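Extracellular solute-binding protein, family 1 (Bifidobacterium longum subsp. infantis ATCC 15697, PDB 3QUF) probably binds a small solute, likely a sugar, outside the cell and delivers it to an ABC transporter in the membrane. Local coordinates at residues G131-G139 against F333-S343; L89-V97 against V370-V378. All blocks are in the same frame, centred on the assembly; numbering follows the deposited sequence.

Contact 1 of 2, residues G131-G139 against F333-S343; sequences GMPVSAWVG and FTSAAGTLSLS
F333, near the end of helix 327-337, meets V134 with the edge of its ring, CD2 lying 3.7 Å from V134 CG2. With CG anti to the backbone N (chi1 -171°), the ring reaches the start of the facing strand, where its CE2 also comes within 3.5 Å of S135 OG. Next along, T334 touches S135 only lightly through CG2, its hydroxyl being bonded to L330 O. G338, with positive phi, ends the helix and turns the chain toward T339. A water lying over one face of the F333 ring, toward its rim, bridges T339 OG1 and S135 OG, while T339 CB rests 3.3 Å from A136 O. L340 and A136 form an antiparallel hydrogen-bonded pair: L340 N gives a nearly straight bond to A136 O (2.9 Å), and A136 N bonds back to L340 O (2.8 Å). The leucine side chain meets V138 at about a right angle, CD1 against both methyls. S341 faces S135 as a non-hydrogen-bonded pair, and its OG, also bonded to Y346 O, accepts from S343 N in an ST turn. L342 N then reaches V134 O at 2.9 Å, from well above the carbonyl plane (54°), and its side chain spreads over the strand, CD1 on P133 CB and CD2 on A136 CB (3.8 Å). S343 turns its hydroxyl to N325. Strand 340-341 thus extends the sheet beside strand 135-144, which also pairs with strand 295-305; F362 of helix 355-362 packs on A136, V138, L340 and L342, and L330 of helix 327-337 touches V134, S341 and S343.

Contact 2 of 2, residues L89-V97 against V370-V378; sequences LTMDNRTDV and VNWPKSPTV. With ACY (acetic acid), chain E.
The R94 guanidinium uses its edge, where N371 O and a water both lie in its plane. NH2 donates to N371 O (2.9 Å), arriving from above the carbonyl plane, and the bond is bent at 136°. The water accepts from NE and donates to M91 O and W372 O, so one molecule ties both backbones to the arginine. Beyond, the W372 ring carries V370 CG1 over the centre of one face, while its NE1 bonds to S380. At the N371 amide the selenium of M91 (selenomethionine) lies 3.5 Å from both CG and ND2, brought there by a side chain bent at its second and third torsions. R94 itself starts with CG between the backbone N and the carbonyl carbon (chi1 57°) and then runs extended to NE, which carries its far end to the opposite segment; NH1 bonds to L122 O. A leucine in place of R94 would probably leave the carbonyls of N371 and L122 without these donors and the bridging water less firmly held. In the first turn of helix 94-100, T95 OG1 donates to P373 O at 2.6 Å, its CG2 lying 4.0 Å from P373 CB. P376 CG packs near M91 O and D92 OD1, and a second water joins D92 OD1 to T377 OG1. An acetic acid molecule, probably from the crystallisation liquor, sits at the helix start: its OXT accepts from D96 N (3.0 Å, 167°) and weakly from T95 N. Two loops leading into helices, bridged by an arginine and waters with a small carboxylic acid held at one helix start, are consistent with the interface between the two lobes of a solute-binding protein, where ligands of this family commonly lodge.

How the contacts relate
Contact 1 is nested along the chain inside the loop that contact 2 closes, and the two centres stand 19 Å apart. They nonetheless touch: G131 CA packs 4.0 Å from L89 CD1, where the start of 131-139 passes the end of strand 86-89. They also share neighbours, since P299 and F123 each meet P133 of contact 1 and M91 of contact 2. W369, directly before 370-378, sets its ring edge-to-face with W137. Contact 1 is the more buried and is built on backbone pairing within the sheet, whereas contact 2 relies on side chains and water and holds the acetic acid, probably near the ligand cleft.

Contact 1 of 2, residues G131-G139 against F333-S343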
# COMPACT_ATOMS: atom_id res chain seq x y z
N GLY A 131 2.47 -16.94 -0.33
CA GLY A 131 3.09 -16.00 0.63
C GLY A 131 2.06 -15.51 1.62
O GLY A 131 0.82 -15.56 1.37
N MSE A 132 2.56 -15.02 2.76
CA MSE A 132 1.71 -14.54 3.81
C MSE A 132 2.16 -13.16 4.24
O MSE A 132 3.29 -13.02 4.74
CB MSE A 132 1.77 -15.49 5.03
CG MSE A 132 1.10 -14.91 6.26
SE MSE A 132 1.42 -15.96 7.88
CE MSE A 132 3.20 -15.45 8.12
N PRO A 133 1.30 -12.14 4.09
CA PRO A 133 1.55 -10.85 4.70
C PRO A 133 1.00 -10.84 6.12
O PRO A 133 -0.02 -11.48 6.39
CB PRO A 133 0.73 -9.90 3.84
CG PRO A 133 -0.44 -10.71 3.40
CD PRO A 133 -0.03 -12.19 3.46
N VAL A 134 1.68 -10.14 7.01
CA VAL A 134 1.16 -9.96 8.33
C VAL A 134 0.98 -8.50 8.74
O VAL A 134 0.46 -8.24 9.84
CB VAL A 134 2.01 -10.67 9.39
CG1 VAL A 134 2.00 -12.19 9.11
CG2 VAL A 134 3.46 -10.09 9.42
N SER A 135 1.37 -7.57 7.88
CA SER A 135 1.37 -6.17 8.25
C SER A 135 1.12 -5.32 7.03
O SER A 135 1.27 -5.79 5.89
CB SER A 135 2.67 -5.78 8.92
OG SER A 135 3.72 -5.98 8.04
N ALA A 136 0.75 -4.06 7.26
CA ALA A 136 0.30 -3.18 6.19
C ALA A 136 0.62 -1.75 6.56
O ALA A 136 0.78 -1.39 7.72
CB ALA A 136 -1.20 -3.33 5.96
N TRP A 137 0.69 -0.94 5.53
CA TRP A 137 0.73 0.50 5.68
C TRP A 137 -0.59 1.09 5.18
O TRP A 137 -1.30 0.45 4.39
CB TRP A 137 1.87 1.05 4.84
CG TRP A 137 1.70 0.84 3.35
CD1 TRP A 137 2.10 -0.24 2.60
CD2 TRP A 137 1.07 1.75 2.43
NE1 TRP A 137 1.71 -0.09 1.29
CE2 TRP A 137 1.12 1.14 1.15
CE3 TRP A 137 0.50 3.01 2.56
CZ2 TRP A 137 0.57 1.74 0.03
CZ3 TRP A 137 -0.05 3.61 1.43
CH2 TRP A 137 -0.01 2.98 0.19
N VAL A 138 -0.85 2.32 5.60
CA VAL A 138 -2.02 3.06 5.15
C VAL A 138 -1.70 4.51 4.86
O VAL A 138 -0.70 5.07 5.34
CB VAL A 138 -3.16 2.97 6.15
CG1 VAL A 138 -3.63 1.53 6.31
CG2 VAL A 138 -2.76 3.62 7.48
N GLY A 139 -2.54 5.13 4.04
CA GLY A 139 -2.45 6.55 3.75
C GLY A 139 -3.86 7.11 3.60
O GLY A 139 -4.80 6.39 3.22
N PHE A 333 6.97 -7.06 15.39
CA PHE A 333 7.19 -6.63 14.01
C PHE A 333 6.53 -5.29 13.72
O PHE A 333 7.17 -4.38 13.21
CB PHE A 333 6.66 -7.69 13.08
CG PHE A 333 7.02 -7.48 11.62
CD1 PHE A 333 8.22 -6.90 11.23
CD2 PHE A 333 6.16 -7.93 10.64
CE1 PHE A 333 8.52 -6.73 9.89
CE2 PHE A 333 6.46 -7.75 9.29
CZ PHE A 333 7.64 -7.17 8.92
N THR A 334 5.25 -5.15 14.09
CA THR A 334 4.53 -3.92 13.77
C THR A 334 5.08 -2.72 14.54
O THR A 334 5.17 -1.62 13.99
CB THR A 334 3.01 -4.05 14.04
OG1 THR A 334 2.80 -4.43 15.41
CG2 THR A 334 2.38 -5.05 13.04
N SER A 335 5.48 -2.94 15.78
CA SER A 335 6.03 -1.84 16.59
C SER A 335 7.38 -1.38 16.01
O SER A 335 7.61 -0.18 15.92
CB SER A 335 6.11 -2.19 18.08
OG SER A 335 7.08 -3.20 18.30
N ALA A 336 8.24 -2.32 15.58
CA ALA A 336 9.55 -1.95 15.03
C ALA A 336 9.47 -1.32 13.65
O ALA A 336 10.23 -0.40 13.33
CB ALA A 336 10.48 -3.19 14.97
N ALA A 337 8.56 -1.83 12.82
CA ALA A 337 8.41 -1.40 11.46
C ALA A 337 7.49 -0.21 11.30
O ALA A 337 7.43 0.36 10.23
CB ALA A 337 7.92 -2.56 10.58
N GLY A 338 6.73 0.15 12.34
CA GLY A 338 5.75 1.22 12.25
C GLY A 338 4.53 0.93 11.37
O GLY A 338 3.95 1.84 10.75
N THR A 339 4.13 -0.32 11.31
CA THR A 339 3.04 -0.77 10.46
C THR A 339 1.87 -1.26 11.28
O THR A 339 1.91 -1.27 12.52
CB THR A 339 3.55 -1.85 9.53
OG1 THR A 339 4.23 -2.84 10.30
CG2 THR A 339 4.51 -1.25 8.45
N LEU A 340 0.80 -1.63 10.57
CA LEU A 340 -0.40 -2.14 11.19
C LEU A 340 -0.51 -3.64 10.96
O LEU A 340 -0.14 -4.17 9.93
CB LEU A 340 -1.64 -1.48 10.59
CG LEU A 340 -1.72 0.03 10.75
CD1 LEU A 340 -3.01 0.57 10.05
CD2 LEU A 340 -1.71 0.47 12.19
N SER A 341 -1.06 -4.35 11.94
CA SER A 341 -1.23 -5.78 11.81
C SER A 341 -2.38 -6.13 10.87
O SER A 341 -3.49 -5.56 10.99
CB SER A 341 -1.52 -6.38 13.20
OG SER A 341 -1.97 -7.71 13.09
N LEU A 342 -2.17 -7.12 10.00
CA LEU A 342 -3.25 -7.72 9.22
C LEU A 342 -3.91 -8.94 9.87
O LEU A 342 -4.77 -9.59 9.25
CB LEU A 342 -2.73 -8.08 7.83
CG LEU A 342 -2.42 -6.93 6.90
CD1 LEU A 342 -1.74 -7.50 5.62
CD2 LEU A 342 -3.73 -6.17 6.48
N SER A 343 -3.54 -9.28 11.09
CA SER A 343 -4.03 -10.47 11.77
C SER A 343 -4.83 -10.11 13.00
O SER A 343 -4.45 -9.24 13.78
CB SER A 343 -2.86 -11.36 12.18
OG SER A 343 -3.32 -12.46 12.96
O HOH W 1 5.82 -4.49 8.69

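Contact 2 of 2, residues L89-V97 against V370-V378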
# COMPACT_ATOMS: atom_id res chain seq x y z
N LEU A 89 8.32 -11.96 -0.59
CA LEU A 89 7.69 -11.57 -1.83
C LEU A 89 7.33 -10.10 -1.68
O LEU A 89 6.52 -9.72 -0.83
CB LEU A 89 6.44 -12.39 -2.08
CG LEU A 89 6.66 -13.91 -2.22
CD1 LEU A 89 5.33 -14.61 -2.41
CD2 LEU A 89 7.60 -14.26 -3.35
N THR A 90 8.00 -9.28 -2.46
CA THR A 90 7.81 -7.85 -2.39
C THR A 90 6.93 -7.40 -3.54
O THR A 90 6.61 -8.18 -4.43
CB THR A 90 9.11 -7.11 -2.46
OG1 THR A 90 9.65 -7.10 -3.80
CG2 THR A 90 10.15 -7.74 -1.48
N MSE A 91 6.56 -6.11 -3.55
CA MSE A 91 5.73 -5.63 -4.66
C MSE A 91 6.47 -5.63 -5.98
O MSE A 91 5.84 -5.69 -7.08
CB MSE A 91 5.16 -4.23 -4.34
CG MSE A 91 4.28 -4.20 -3.07
SE MSE A 91 2.74 -5.41 -3.11
CE MSE A 91 3.44 -6.95 -2.05
N ASP A 92 7.80 -5.67 -5.94
CA ASP A 92 8.57 -5.71 -7.16
C ASP A 92 8.94 -7.11 -7.67
O ASP A 92 9.31 -7.25 -8.84
CB ASP A 92 9.87 -4.92 -6.99
CG ASP A 92 9.65 -3.44 -6.85
OD1 ASP A 92 8.69 -2.90 -7.47
OD2 ASP A 92 10.41 -2.82 -6.09
N ASN A 93 8.91 -8.14 -6.82
CA ASN A 93 9.30 -9.47 -7.29
C ASN A 93 8.21 -10.53 -7.12
O ASN A 93 8.45 -11.70 -7.46
CB ASN A 93 10.61 -9.93 -6.61
CG ASN A 93 10.38 -10.42 -5.16
OD1 ASN A 93 9.29 -10.29 -4.66
ND2 ASN A 93 11.39 -10.98 -4.52
N ARG A 94 7.03 -10.16 -6.62
CA ARG A 94 6.08 -11.20 -6.17
C ARG A 94 5.69 -12.15 -7.31
O ARG A 94 5.73 -13.38 -7.12
CB ARG A 94 4.83 -10.63 -5.50
CG ARG A 94 4.06 -9.65 -6.36
CD ARG A 94 3.01 -8.89 -5.52
NE ARG A 94 2.19 -8.13 -6.43
CZ ARG A 94 1.16 -8.61 -7.14
NH1 ARG A 94 0.76 -9.88 -7.07
NH2 ARG A 94 0.55 -7.83 -8.03
N THR A 95 5.36 -11.62 -8.48
CA THR A 95 4.94 -12.50 -9.58
C THR A 95 6.11 -13.24 -10.24
O THR A 95 6.00 -14.43 -10.54
CB THR A 95 4.06 -11.76 -10.56
OG1 THR A 95 4.80 -10.69 -11.10
CG2 THR A 95 2.82 -11.25 -9.89
N ASP A 96 7.28 -12.59 -10.35
CA ASP A 96 8.47 -13.25 -10.87
C ASP A 96 8.86 -14.45 -10.02
O ASP A 96 9.13 -15.52 -10.56
CB ASP A 96 9.65 -12.28 -10.98
CG ASP A 96 9.48 -11.23 -12.09
OD1 ASP A 96 8.83 -11.53 -13.12
OD2 ASP A 96 10.01 -10.12 -11.91
N VAL A 97 8.86 -14.29 -8.70
CA VAL A 97 9.16 -15.42 -7.82
C VAL A 97 8.10 -16.51 -7.90
O VAL A 97 8.44 -17.68 -8.03
CB VAL A 97 9.38 -14.97 -6.39
CG1 VAL A 97 9.65 -16.18 -5.49
CG2 VAL A 97 10.61 -14.07 -6.38
N VAL A 370 -2.38 0.42 -6.19
CA VAL A 370 -2.17 -0.26 -7.47
C VAL A 370 -0.81 -0.97 -7.45
O VAL A 370 0.25 -0.33 -7.58
CB VAL A 370 -2.27 0.67 -8.67
CG1 VAL A 370 -2.09 -0.13 -9.98
CG2 VAL A 370 -3.70 1.36 -8.74
N ASN A 371 -0.84 -2.28 -7.28
CA ASN A 371 0.38 -3.10 -7.17
C ASN A 371 0.49 -3.91 -8.46
O ASN A 371 0.00 -5.06 -8.58
CB ASN A 371 0.33 -3.98 -5.90
CG ASN A 371 0.54 -3.19 -4.63
OD1 ASN A 371 -0.28 -3.22 -3.68
ND2 ASN A 371 1.62 -2.47 -4.59
N TRP A 372 1.08 -3.31 -9.49
CA TRP A 372 1.07 -3.89 -10.82
C TRP A 372 1.71 -5.29 -10.81
O TRP A 372 2.78 -5.45 -10.23
CB TRP A 372 1.89 -3.07 -11.78
CG TRP A 372 1.79 -1.57 -11.61
CD1 TRP A 372 2.55 -0.79 -10.82
CD2 TRP A 372 0.87 -0.69 -12.28
NE1 TRP A 372 2.18 0.52 -10.94
CE2 TRP A 372 1.16 0.61 -11.84
CE3 TRP A 372 -0.12 -0.87 -13.24
CZ2 TRP A 372 0.49 1.73 -12.32
CZ3 TRP A 372 -0.79 0.25 -13.70
CH2 TRP A 372 -0.50 1.50 -13.23
N PRO A 373 1.08 -6.28 -11.44
CA PRO A 373 1.71 -7.61 -11.44
C PRO A 373 2.80 -7.84 -12.45
O PRO A 373 3.42 -8.91 -12.46
CB PRO A 373 0.53 -8.55 -11.69
CG PRO A 373 -0.44 -7.74 -12.44
CD PRO A 373 -0.34 -6.37 -11.81
N LYS A 374 2.99 -6.90 -13.36
CA LYS A 374 4.07 -6.98 -14.34
C LYS A 374 4.75 -5.63 -14.36
O LYS A 374 4.07 -4.63 -14.23
CB LYS A 374 3.51 -7.26 -15.73
CG LYS A 374 2.68 -8.51 -15.82
CD LYS A 374 2.07 -8.73 -17.21
CE LYS A 374 1.48 -10.17 -17.27
NZ LYS A 374 0.61 -10.45 -18.45
N SER A 375 6.08 -5.63 -14.50
CA SER A 375 6.92 -4.42 -14.72
C SER A 375 6.42 -3.18 -13.95
O SER A 375 5.98 -2.19 -14.55
CB SER A 375 7.02 -4.10 -16.21
OG SER A 375 7.55 -5.18 -17.00
N PRO A 376 6.41 -3.27 -12.63
CA PRO A 376 5.79 -2.22 -11.85
C PRO A 376 6.50 -0.88 -11.99
O PRO A 376 5.86 0.16 -11.98
CB PRO A 376 5.86 -2.73 -10.41
CG PRO A 376 6.58 -4.02 -10.45
CD PRO A 376 6.71 -4.47 -11.81
N THR A 377 7.82 -0.90 -12.17
CA THR A 377 8.50 0.37 -12.39
C THR A 377 8.12 1.02 -13.70
O THR A 377 7.91 2.26 -13.73
CB THR A 377 10.02 0.16 -12.28
OG1 THR A 377 10.29 -0.29 -10.95
CG2 THR A 377 10.73 1.44 -12.54
N VAL A 378 8.00 0.22 -14.77
CA VAL A 378 7.64 0.70 -16.06
C VAL A 378 6.24 1.33 -16.02
O VAL A 378 6.02 2.41 -16.57
CB VAL A 378 7.69 -0.39 -17.15
CG1 VAL A 378 7.11 0.08 -18.47
CG2 VAL A 378 9.13 -0.89 -17.38
C ACY E . 6.77 -8.55 -10.29
O ACY E . 7.15 -7.97 -11.35
OXT ACY E . 7.29 -9.61 -9.89
CH3 ACY E . 5.61 -7.91 -9.57
O HOH W 2 3.17 -5.58 -7.44
O HOH W 3 8.55 -0.34 -8.53